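Local coordinates for histidine acid phosphatase (Hafnia alvei, PDB 4ARU), which belongs to branch 2 of the histidine phosphatase superfamily, a family of alpha/beta enzymes, at residues A[355-358]-A[359-363]; A[324-328]-A[329-333]; A[53-56]-A[57-61]. All coordinates share one frame; numbering follows the deposited sequence. Where two conformers were deposited one is given.

Contact 1: A[355-358]-A[359-363]; sequences VYQT and LAQLH
Thr358 turns OG1 into the narrow position between its own N and carbonyl carbon (chi1 69°), while Gln361 swings CG away from its carbonyl carbon (chi1 -76°) and runs on extended, so that OG1 reaches forward to Gln361 N and OE1 reaches back to Thr358 N. The result is a capping box at the start of helix 359-363. Thr358 is the N-cap: its OG1 accepts from Gln361 N at 3.0 Å. In return, Thr358 N gives its hydrogen to Gln361 OE1 at 2.9 Å, a fairly straight bond that leaves the amide plane by only a small tilt. The first regular helical bond follows, from Leu362 N to Thr358 O at 3.0 Å.

One residue earlier, Gln357 lies nearly at right angles to Leu362, and its CB packs 3.6 Å from Leu362 CD2. The amide of Gln357 is held at its nitrogen: NE2 gives one hydrogen to Leu56 O on helix 51-70 and another to a water, 2.9 Å from Gln357 NE2, which passes a hydrogen to Gln361 O. The amide of Gln361 is likewise used at both ends, since its NE2 reaches Pro373 O. Tyr356, at the end of strand 348-356, sends its OH to Pro324 O.

Two first-turn N-H groups, which no earlier turn of helix could serve, therefore find acceptors at Thr358 OG1 and Gly325 O, the latter taking Leu359 N. With its own N bound to Gln361 OE1, Thr358 is gripped through backbone and side chain alike, which is consistent with a well-defined start to the helix at Leu359.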
ATOM      1  N   VAL A 355      -1.531  -8.768  -4.608  1.00  7.33           N
ATOM      2  CA  VAL A 355      -2.844  -9.444  -4.538  1.00  7.45           C
ATOM      3  C   VAL A 355      -3.865  -8.428  -4.046  1.00  7.17           C
ATOM      4  O   VAL A 355      -3.574  -7.652  -3.128  1.00  8.12           O
ATOM      5  CB  VAL A 355      -2.768 -10.650  -3.585  1.00  7.65           C
ATOM      6  CG1 VAL A 355      -4.114 -11.371  -3.459  1.00  8.21           C
ATOM      7  CG2 VAL A 355      -1.718 -11.637  -4.085  1.00  8.15           C
ATOM      8  N   TYR A 356      -5.000  -8.369  -4.707  1.00  6.64           N
ATOM      9  CA  TYR A 356      -5.941  -7.248  -4.541  1.00  6.50           C
ATOM     10  C   TYR A 356      -7.325  -7.548  -5.025  1.00  6.72           C
ATOM     11  O   TYR A 356      -7.529  -8.451  -5.818  1.00  6.90           O
ATOM     12  CB  TYR A 356      -5.393  -6.037  -5.304  1.00  6.71           C
ATOM     13  CG  TYR A 356      -5.414  -6.286  -6.793  1.00  6.82           C
ATOM     14  CD1 TYR A 356      -4.437  -7.049  -7.418  1.00  6.98           C
ATOM     15  CD2 TYR A 356      -6.470  -5.806  -7.608  1.00  7.29           C
ATOM     16  CE1 TYR A 356      -4.452  -7.262  -8.770  1.00  7.51           C
ATOM     17  CE2 TYR A 356      -6.520  -6.068  -8.946  1.00  7.83           C
ATOM     18  CZ  TYR A 356      -5.509  -6.838  -9.524  1.00  7.70           C
ATOM     19  OH  TYR A 356      -5.563  -7.110 -10.858  1.00  8.63           O
ATOM     20  N   GLN A 357      -8.272  -6.772  -4.506  1.00  6.43           N
ATOM     21  CA  GLN A 357      -9.593  -6.712  -5.049  1.00  6.93           C
ATOM     22  C   GLN A 357      -9.658  -5.676  -6.169  1.00  6.92           C
ATOM     23  O   GLN A 357      -9.182  -4.543  -6.015  1.00  6.84           O
ATOM     24  CB  GLN A 357     -10.584  -6.360  -3.959  1.00  7.13           C
ATOM     25  CG  GLN A 357     -10.862  -7.533  -3.025  1.00  7.36           C
ATOM     26  CD  GLN A 357     -11.063  -7.126  -1.581  1.00  7.42           C
ATOM     27  OE1 GLN A 357     -10.191  -6.470  -0.979  1.00  7.25           O
ATOM     28  NE2 GLN A 357     -12.110  -7.647  -0.976  1.00  7.68           N
ATOM     29  N   THR A 358     -10.264  -6.079  -7.269  1.00  7.15           N
ATOM     30  CA  THR A 358     -10.606  -5.141  -8.330  1.00  7.45           C
ATOM     31  C   THR A 358     -11.558  -4.094  -7.820  1.00  7.55           C
ATOM     32  O   THR A 358     -12.190  -4.231  -6.763  1.00  7.11           O
ATOM     33  CB  THR A 358     -11.218  -5.815  -9.557  1.00  8.08           C
ATOM     34  OG1 THR A 358     -12.516  -6.318  -9.226  1.00  8.32           O
ATOM     35  CG2 THR A 358     -10.368  -6.914 -10.111  1.00  8.01           C
ATOM     36  N   LEU A 359     -11.669  -2.999  -8.545  1.00  8.28           N
ATOM     37  CA  LEU A 359     -12.606  -1.967  -8.175  1.00  8.95           C
ATOM     38  C   LEU A 359     -14.044  -2.507  -8.057  1.00  8.64           C
ATOM     39  O   LEU A 359     -14.759  -2.172  -7.095  1.00  8.04           O
ATOM     40  CB  LEU A 359     -12.546  -0.757  -9.142  1.00 10.76           C
ATOM     41  CG  LEU A 359     -13.211   0.532  -8.617  1.00 12.09           C
ATOM     42  CD1 LEU A 359     -12.707   0.983  -7.257  1.00 12.77           C
ATOM     43  CD2 LEU A 359     -13.051   1.617  -9.701  1.00 13.70           C
ATOM     44  N   ALA A 360     -14.406  -3.378  -8.996  1.00  8.44           N
ATOM     45  CA  ALA A 360     -15.716  -4.044  -8.982  1.00  8.85           C
ATOM     46  C   ALA A 360     -15.861  -4.977  -7.761  1.00  8.54           C
ATOM     47  O   ALA A 360     -16.936  -5.042  -7.152  1.00  8.74           O
ATOM     48  CB  ALA A 360     -15.923  -4.843 -10.239  1.00  9.46           C
ATOM     49  N   GLN A 361     -14.798  -5.724  -7.450  1.00  8.01           N
ATOM     50  CA  GLN A 361     -14.862  -6.630  -6.312  1.00  7.93           C
ATOM     51  C   GLN A 361     -15.085  -5.875  -5.025  1.00  7.59           C
ATOM     52  O   GLN A 361     -15.782  -6.380  -4.106  1.00  8.03           O
ATOM     53  CB  GLN A 361     -13.614  -7.484  -6.221  1.00  7.56           C
ATOM     54  CG  GLN A 361     -13.614  -8.601  -7.260  1.00  8.07           C
ATOM     55  CD  GLN A 361     -12.291  -9.345  -7.359  1.00  7.81           C
ATOM     56  OE1 GLN A 361     -11.225  -8.798  -7.153  1.00  8.08           O
ATOM     57  NE2 GLN A 361     -12.364 -10.651  -7.685  1.00  8.19           N
ATOM     58  N   LEU A 362     -14.479  -4.700  -4.901  1.00  7.14           N
ATOM     59  CA  LEU A 362     -14.705  -3.849  -3.758  1.00  7.09           C
ATOM     60  C   LEU A 362     -16.149  -3.328  -3.762  1.00  7.41           C
ATOM     61  O   LEU A 362     -16.881  -3.409  -2.768  1.00  7.40           O
ATOM     62  CB  LEU A 362     -13.733  -2.659  -3.730  1.00  7.02           C
ATOM     63  CG  LEU A 362     -12.280  -3.006  -3.519  1.00  6.93           C
ATOM     64  CD1 LEU A 362     -11.396  -1.787  -3.827  1.00  7.28           C
ATOM     65  CD2 LEU A 362     -11.945  -3.562  -2.130  1.00  6.75           C
ATOM     66  N   HIS A 363     -16.568  -2.741  -4.876  1.00  8.09           N
ATOM     67  CA  HIS A 363     -17.868  -2.114  -4.963  1.00  8.97           C
ATOM     68  C   HIS A 363     -19.034  -3.096  -4.756  1.00  9.33           C
ATOM     69  O   HIS A 363     -20.030  -2.765  -4.116  1.00  9.77           O
ATOM     70  CB  HIS A 363     -18.017  -1.454  -6.332  1.00  9.57           C
ATOM     71  CG  HIS A 363     -19.254  -0.632  -6.505  1.00 10.56           C
ATOM     72  ND1 HIS A 363     -19.514   0.536  -5.808  1.00 10.63           N
ATOM     73  CD2 HIS A 363     -20.277  -0.785  -7.360  1.00 11.71           C
ATOM     74  CE1 HIS A 363     -20.675   1.030  -6.204  1.00 11.86           C
ATOM     75  NE2 HIS A 363     -21.166   0.240  -7.140  1.00 12.44           N
TER
HETATM   76  O   HOH W   1     -14.247  -8.539  -2.678  1.00  9.89           O

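Contact 2: A[324-328]-A[329-333]; sequences PGQPD and NTPPG
Between Asp328 and Pro331 the backbone bends tightly without forming helix or strand, passing through Asn329 in a helix-like conformation and on into an extended pair of prolines. Inside the bend, Asp328 OD1 accepts from Thr330 N at 2.9 Å, the bond that defines an Asx turn. It is straight at the hydrogen, but the N-H comes down on the carboxylate from above its plane. Asp328 reaches it because its CG stands opposite its own N (chi1 -175°), which carries the carboxylate forward, alongside Thr330. Thr330 OG1 lies 3.3 Å from the same Asp328 OD1.

Gln326 and Pro331 make the packing part of the contact. The glutamine chain folds at chi2 (51°), and its amide settles against the proline ring, Gln326 CD lying 3.5 Å from Pro331 CB. The same fold lets Gln326 OE1 take a hydrogen from Asp328 N at 3.1 Å, in the carbonyl plane and on a lone pair, while Gln326 NE2 gives to Gln357 O. With bonds at both ends, the amide has its rotation fixed. Pro331 CD, for its part, sits 3.3 Å from Asp328 O, tight against the carbonyl. A water lies 2.8 Å from Gln326 O and 2.7 Å from Asn329 OD1.

The loop joins helix 307-317 to strand 335-342 and is pinned from several directions. Asn254 of helix 243-262 bonds to Pro327 O and Asn329 N, and Arg18, at the end of strand 9-18, bonds to Thr330 O. Leu225 of helix 213-229 packs on Gln326, Asp328 and Pro332, while Met354 and Tyr356 of strand 348-356 lie against Pro331.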
ATOM      1  N   PRO A 324      -4.801  -5.075 -13.291  1.00  8.79           N
ATOM      2  CA  PRO A 324      -6.029  -5.186 -14.086  1.00  9.44           C
ATOM      3  C   PRO A 324      -7.281  -5.004 -13.224  1.00  9.14           C
ATOM      4  O   PRO A 324      -7.392  -5.585 -12.157  1.00  9.55           O
ATOM      5  CB  PRO A 324      -5.966  -6.618 -14.649  1.00  9.96           C
ATOM      6  CG  PRO A 324      -4.511  -6.847 -14.747  1.00  9.95           C
ATOM      7  CD  PRO A 324      -3.885  -6.208 -13.534  1.00  9.09           C
ATOM      8  N   GLY A 325      -8.174  -4.147 -13.678  1.00  9.33           N
ATOM      9  CA  GLY A 325      -9.422  -3.893 -12.977  1.00  9.18           C
ATOM     10  C   GLY A 325      -9.360  -3.018 -11.757  1.00  8.81           C
ATOM     11  O   GLY A 325     -10.353  -2.792 -11.096  1.00  8.45           O
ATOM     12  N   GLN A 326      -8.194  -2.450 -11.501  1.00  8.16           N
ATOM     13  CA  GLN A 326      -7.987  -1.658 -10.268  1.00  7.92           C
ATOM     14  C   GLN A 326      -7.087  -0.459 -10.582  1.00  8.14           C
ATOM     15  O   GLN A 326      -5.851  -0.612 -10.655  1.00  7.95           O
ATOM     16  CB  GLN A 326      -7.402  -2.568  -9.198  1.00  7.46           C
ATOM     17  CG  GLN A 326      -7.032  -1.877  -7.894  1.00  7.08           C
ATOM     18  CD  GLN A 326      -8.166  -1.031  -7.357  1.00  7.09           C
ATOM     19  OE1 GLN A 326      -8.199   0.190  -7.538  1.00  7.39           O
ATOM     20  NE2 GLN A 326      -9.099  -1.664  -6.660  1.00  6.67           N
ATOM     21  N   PRO A 327      -7.675   0.719 -10.725  1.00  8.50           N
ATOM     22  CA  PRO A 327      -6.896   1.886 -11.097  1.00  8.72           C
ATOM     23  C   PRO A 327      -5.901   2.389 -10.049  1.00  8.31           C
ATOM     24  O   PRO A 327      -4.922   3.013 -10.451  1.00  8.29           O
ATOM     25  CB  PRO A 327      -7.946   2.932 -11.415  1.00  9.62           C
ATOM     26  CG  PRO A 327      -9.161   2.533 -10.752  1.00  9.55           C
ATOM     27  CD  PRO A 327      -9.107   1.040 -10.572  1.00  8.83           C
ATOM     28  N   ASP A 328      -6.111   2.109  -8.785  1.00  7.63           N
ATOM     29  CA  ASP A 328      -5.139   2.489  -7.746  1.00  7.53           C
ATOM     30  C   ASP A 328      -4.040   1.404  -7.667  1.00  7.00           C
ATOM     31  O   ASP A 328      -4.357   0.228  -7.488  1.00  7.04           O
ATOM     32  CB  ASP A 328      -5.903   2.568  -6.421  1.00  7.27           C
ATOM     33  CG  ASP A 328      -5.054   3.080  -5.239  1.00  7.55           C
ATOM     34  OD1 ASP A 328      -3.812   3.289  -5.386  1.00  7.65           O
ATOM     35  OD2 ASP A 328      -5.664   3.265  -4.152  1.00  8.21           O
ATOM     36  N   ASN A 329      -2.771   1.751  -7.811  1.00  6.75           N
ATOM     37  CA  ASN A 329      -1.686   0.767  -7.693  1.00  6.85           C
ATOM     38  C   ASN A 329      -1.530   0.216  -6.299  1.00  6.53           C
ATOM     39  O   ASN A 329      -0.925  -0.821  -6.145  1.00  6.91           O
ATOM     40  CB  ASN A 329      -0.314   1.348  -8.100  1.00  7.07           C
ATOM     41  CG  ASN A 329      -0.214   1.676  -9.578  1.00  7.84           C
ATOM     42  OD1 ASN A 329      -1.003   1.202 -10.377  1.00  8.77           O
ATOM     43  ND2 ASN A 329       0.719   2.544  -9.933  1.00  8.38           N
ATOM     44  N   THR A 330      -2.059   0.930  -5.310  1.00  6.63           N
ATOM     45  CA  THR A 330      -1.955   0.540  -3.889  1.00  6.63           C
ATOM     46  C   THR A 330      -3.353   0.577  -3.285  1.00  6.40           C
ATOM     47  O   THR A 330      -3.641   1.394  -2.404  1.00  5.66           O
ATOM     48  CB  THR A 330      -0.954   1.430  -3.116  1.00  6.96           C
ATOM     49  OG1 THR A 330      -1.229   2.809  -3.366  1.00  7.26           O
ATOM     50  CG2 THR A 330       0.513   1.122  -3.535  1.00  7.52           C
ATOM     51  N   PRO A 331      -4.265  -0.303  -3.718  1.00  6.44           N
ATOM     52  CA  PRO A 331      -5.640  -0.207  -3.325  1.00  6.84           C
ATOM     53  C   PRO A 331      -5.928  -0.685  -1.896  1.00  6.84           C
ATOM     54  O   PRO A 331      -5.115  -1.359  -1.297  1.00  6.14           O
ATOM     55  CB  PRO A 331      -6.333  -1.112  -4.351  1.00  7.22           C
ATOM     56  CG  PRO A 331      -5.344  -2.197  -4.530  1.00  6.98           C
ATOM     57  CD  PRO A 331      -4.057  -1.448  -4.643  1.00  6.62           C
ATOM     58  N   PRO A 332      -7.070  -0.321  -1.345  1.00  7.31           N
ATOM     59  CA  PRO A 332      -7.425  -0.759   0.016  1.00  7.45           C
ATOM     60  C   PRO A 332      -7.456  -2.278   0.085  1.00  7.09           C
ATOM     61  O   PRO A 332      -8.091  -2.959  -0.757  1.00  7.10           O
ATOM     62  CB  PRO A 332      -8.830  -0.198   0.230  1.00  8.59           C
ATOM     63  CG  PRO A 332      -9.084   0.797  -0.855  1.00  9.06           C
ATOM     64  CD  PRO A 332      -8.170   0.439  -1.992  1.00  8.16           C
ATOM     65  N   GLY A 333      -6.771  -2.804   1.091  1.00  6.38           N
ATOM     66  CA  GLY A 333      -6.595  -4.219   1.259  1.00  6.40           C
ATOM     67  C   GLY A 333      -5.654  -4.902   0.277  1.00  6.15           C
ATOM     68  O   GLY A 333      -5.449  -6.117   0.348  1.00  7.05           O
TER
HETATM   69  O   HOH W   2      -3.139  -0.170 -11.293  1.00 13.95           O

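Contact 3: A[53-56]-A[57-61]; sequences GEHL and ISLMG
Leu59 lies over one face of the His55 ring in a CH-pi contact, its CG 4.2 Å from the ring centroid and displaced toward the rim. The methyls pack against individual ring atoms: Leu59 CD1 approaches His55 NE2 at 3.8 Å, and Leu59 CD2 comes within 3.9 Å of His55 CE1. The imidazole reaches there because His55 points CG opposite its own N (chi1 175°), sending the ring along the helix surface toward the next turn.

The carbonyl of His55 takes two donors. Leu59 N gives the regular helical bond at 2.9 Å, and Ser58 OG adds a second to His55 O at 2.7 Å, arriving at a steeper angle (C=O...OG 123°). Ser58 was modelled in two conformers, so this second bond belongs to the one described here. It is the familiar way for a serine within a helix to satisfy its hydroxyl on the preceding turn.

Helix 51-70 is one of those flanking the mixed central sheet of this alpha/beta fold. On its buried side, Ile57 CG1 packs 3.3 Å from Gly53 O, and the isoleucine side chain goes on to meet Thr98 and Ala101 of helix 93-106. The bond from Met60 N to Leu56 O is longer, at 3.3 Å; the Met60 side chain, also deposited in two conformers, packs on Leu368 in the one described.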
ATOM      1  N   GLY A  53     -15.296  -1.829   5.172  1.00  6.56           N
ATOM      2  CA  GLY A  53     -13.886  -2.044   4.972  1.00  6.19           C
ATOM      3  C   GLY A  53     -13.408  -3.303   5.688  1.00  6.23           C
ATOM      4  O   GLY A  53     -12.604  -4.094   5.167  1.00  6.34           O
ATOM      5  N   GLU A  54     -13.859  -3.459   6.932  1.00  6.46           N
ATOM      6  CA  GLU A  54     -13.515  -4.667   7.666  1.00  7.02           C
ATOM      7  C   GLU A  54     -14.012  -5.909   6.984  1.00  7.18           C
ATOM      8  O   GLU A  54     -13.292  -6.919   6.858  1.00  6.79           O
ATOM      9  CB  GLU A  54     -14.052  -4.566   9.093  1.00  7.90           C
ATOM     10  CG  GLU A  54     -13.363  -3.527   9.940  1.00  8.65           C
ATOM     11  CD  GLU A  54     -14.082  -3.301  11.268  1.00 10.56           C
ATOM     12  OE1 GLU A  54     -15.115  -2.612  11.318  1.00 12.24           O
ATOM     13  OE2 GLU A  54     -13.624  -3.838  12.308  1.00 12.02           O
ATOM     14  N   HIS A  55     -15.253  -5.876   6.539  1.00  7.22           N
ATOM     15  CA  HIS A  55     -15.846  -7.016   5.809  1.00  7.50           C
ATOM     16  C   HIS A  55     -15.012  -7.360   4.574  1.00  7.05           C
ATOM     17  O   HIS A  55     -14.687  -8.506   4.305  1.00  7.19           O
ATOM     18  CB  HIS A  55     -17.289  -6.730   5.453  1.00  8.26           C
ATOM     19  CG  HIS A  55     -17.909  -7.797   4.616  1.00  9.00           C
ATOM     20  ND1 HIS A  55     -18.052  -9.107   5.041  1.00  9.86           N
ATOM     21  CD2 HIS A  55     -18.337  -7.767   3.335  1.00  9.50           C
ATOM     22  CE1 HIS A  55     -18.596  -9.818   4.062  1.00 10.37           C
ATOM     23  NE2 HIS A  55     -18.789  -9.024   3.027  1.00 10.23           N
ATOM     24  N   LEU A  56     -14.661  -6.335   3.826  1.00  6.54           N
ATOM     25  CA  LEU A  56     -13.863  -6.515   2.623  1.00  6.30           C
ATOM     26  C   LEU A  56     -12.510  -7.114   2.917  1.00  6.15           C
ATOM     27  O   LEU A  56     -12.034  -7.933   2.127  1.00  6.35           O
ATOM     28  CB  LEU A  56     -13.779  -5.186   1.828  1.00  6.04           C
ATOM     29  CG  LEU A  56     -15.061  -4.728   1.122  1.00  6.39           C
ATOM     30  CD1 LEU A  56     -14.948  -3.285   0.708  1.00  6.25           C
ATOM     31  CD2 LEU A  56     -15.364  -5.605  -0.079  1.00  6.71           C
ATOM     32  N   ILE A  57     -11.853  -6.719   4.011  1.00  6.00           N
ATOM     33  CA  ILE A  57     -10.613  -7.356   4.420  1.00  6.04           C
ATOM     34  C   ILE A  57     -10.852  -8.798   4.796  1.00  6.44           C
ATOM     35  O   ILE A  57     -10.032  -9.665   4.436  1.00  6.43           O
ATOM     36  CB  ILE A  57      -9.959  -6.602   5.581  1.00  5.96           C
ATOM     37  CG1 ILE A  57      -9.501  -5.229   5.150  1.00  5.86           C
ATOM     38  CG2 ILE A  57      -8.787  -7.408   6.166  1.00  5.91           C
ATOM     39  CD1 ILE A  57      -8.390  -5.178   4.106  1.00  5.65           C
ATOM     40  N   SER A  58     -11.944  -9.094   5.514  1.00  6.76           N
ATOM     41  CA  SER A  58     -12.227 -10.498   5.852  0.50  7.37           C
ATOM     42  C   SER A  58     -12.421 -11.350   4.591  1.00  7.64           C
ATOM     43  O   SER A  58     -12.009 -12.503   4.585  1.00  7.76           O
ATOM     44  CB  SER A  58     -13.432 -10.615   6.781  0.50  7.98           C
ATOM     45  OG  SER A  58     -14.655 -10.475   6.088  0.50  8.53           O
ATOM     46  N   LEU A  59     -12.991 -10.762   3.528  1.00  7.62           N
ATOM     47  CA  LEU A  59     -13.153 -11.522   2.267  1.00  8.13           C
ATOM     48  C   LEU A  59     -11.741 -11.881   1.739  1.00  7.73           C
ATOM     49  O   LEU A  59     -11.510 -13.017   1.274  1.00  8.41           O
ATOM     50  CB  LEU A  59     -13.976 -10.742   1.210  1.00  8.24           C
ATOM     51  CG  LEU A  59     -15.423 -10.524   1.566  1.00  8.90           C
ATOM     52  CD1 LEU A  59     -16.096  -9.699   0.454  1.00  9.40           C
ATOM     53  CD2 LEU A  59     -16.187 -11.821   1.788  1.00  9.53           C
ATOM     54  N   MET A  60     -10.806 -10.951   1.782  1.00  7.57           N
ATOM     55  CA  MET A  60      -9.405 -11.238   1.439  0.67  7.72           C
ATOM     56  C   MET A  60      -8.811 -12.328   2.330  1.00  7.68           C
ATOM     57  O   MET A  60      -8.136 -13.231   1.829  1.00  7.65           O
ATOM     58  CB  MET A  60      -8.529  -9.986   1.472  0.67  8.02           C
ATOM     59  CG  MET A  60      -8.845  -9.011   0.358  0.67  8.13           C
ATOM     60  SD  MET A  60      -8.191  -9.542  -1.238  0.67  9.04           S
ATOM     61  CE  MET A  60      -6.445  -9.153  -1.097  0.67  8.81           C
ATOM     62  N   GLY A  61      -9.062 -12.253   3.639  1.00  7.29           N
ATOM     63  CA  GLY A  61      -8.598 -13.312   4.559  1.00  7.61           C
ATOM     64  C   GLY A  61      -9.082 -14.680   4.118  1.00  7.92           C
ATOM     65  O   GLY A  61      -8.320 -15.645   4.150  1.00  7.87           O
TER

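In the fold
Along the chain the order is contact 3, contact 2, contact 1, but in space contact 1 stands between the others: its centre is about 7 Å from that of contact 2 and about 11 Å from that of contact 3, whereas contacts 2 and 3 are about 15 Å apart. Contact 2 is the loop leading into strand 335-342, which pairs antiparallel with strand 348-356; contact 1 is where that second strand passes into helix 359-363. Contact 3 belongs to helix 51-70, packed beside this end of the sheet. Gly333 also touches Ile57 and Met60 directly, so the three local motifs form one continuous junction between the end of a sheet strand, the loop feeding its neighbour and a flanking helix.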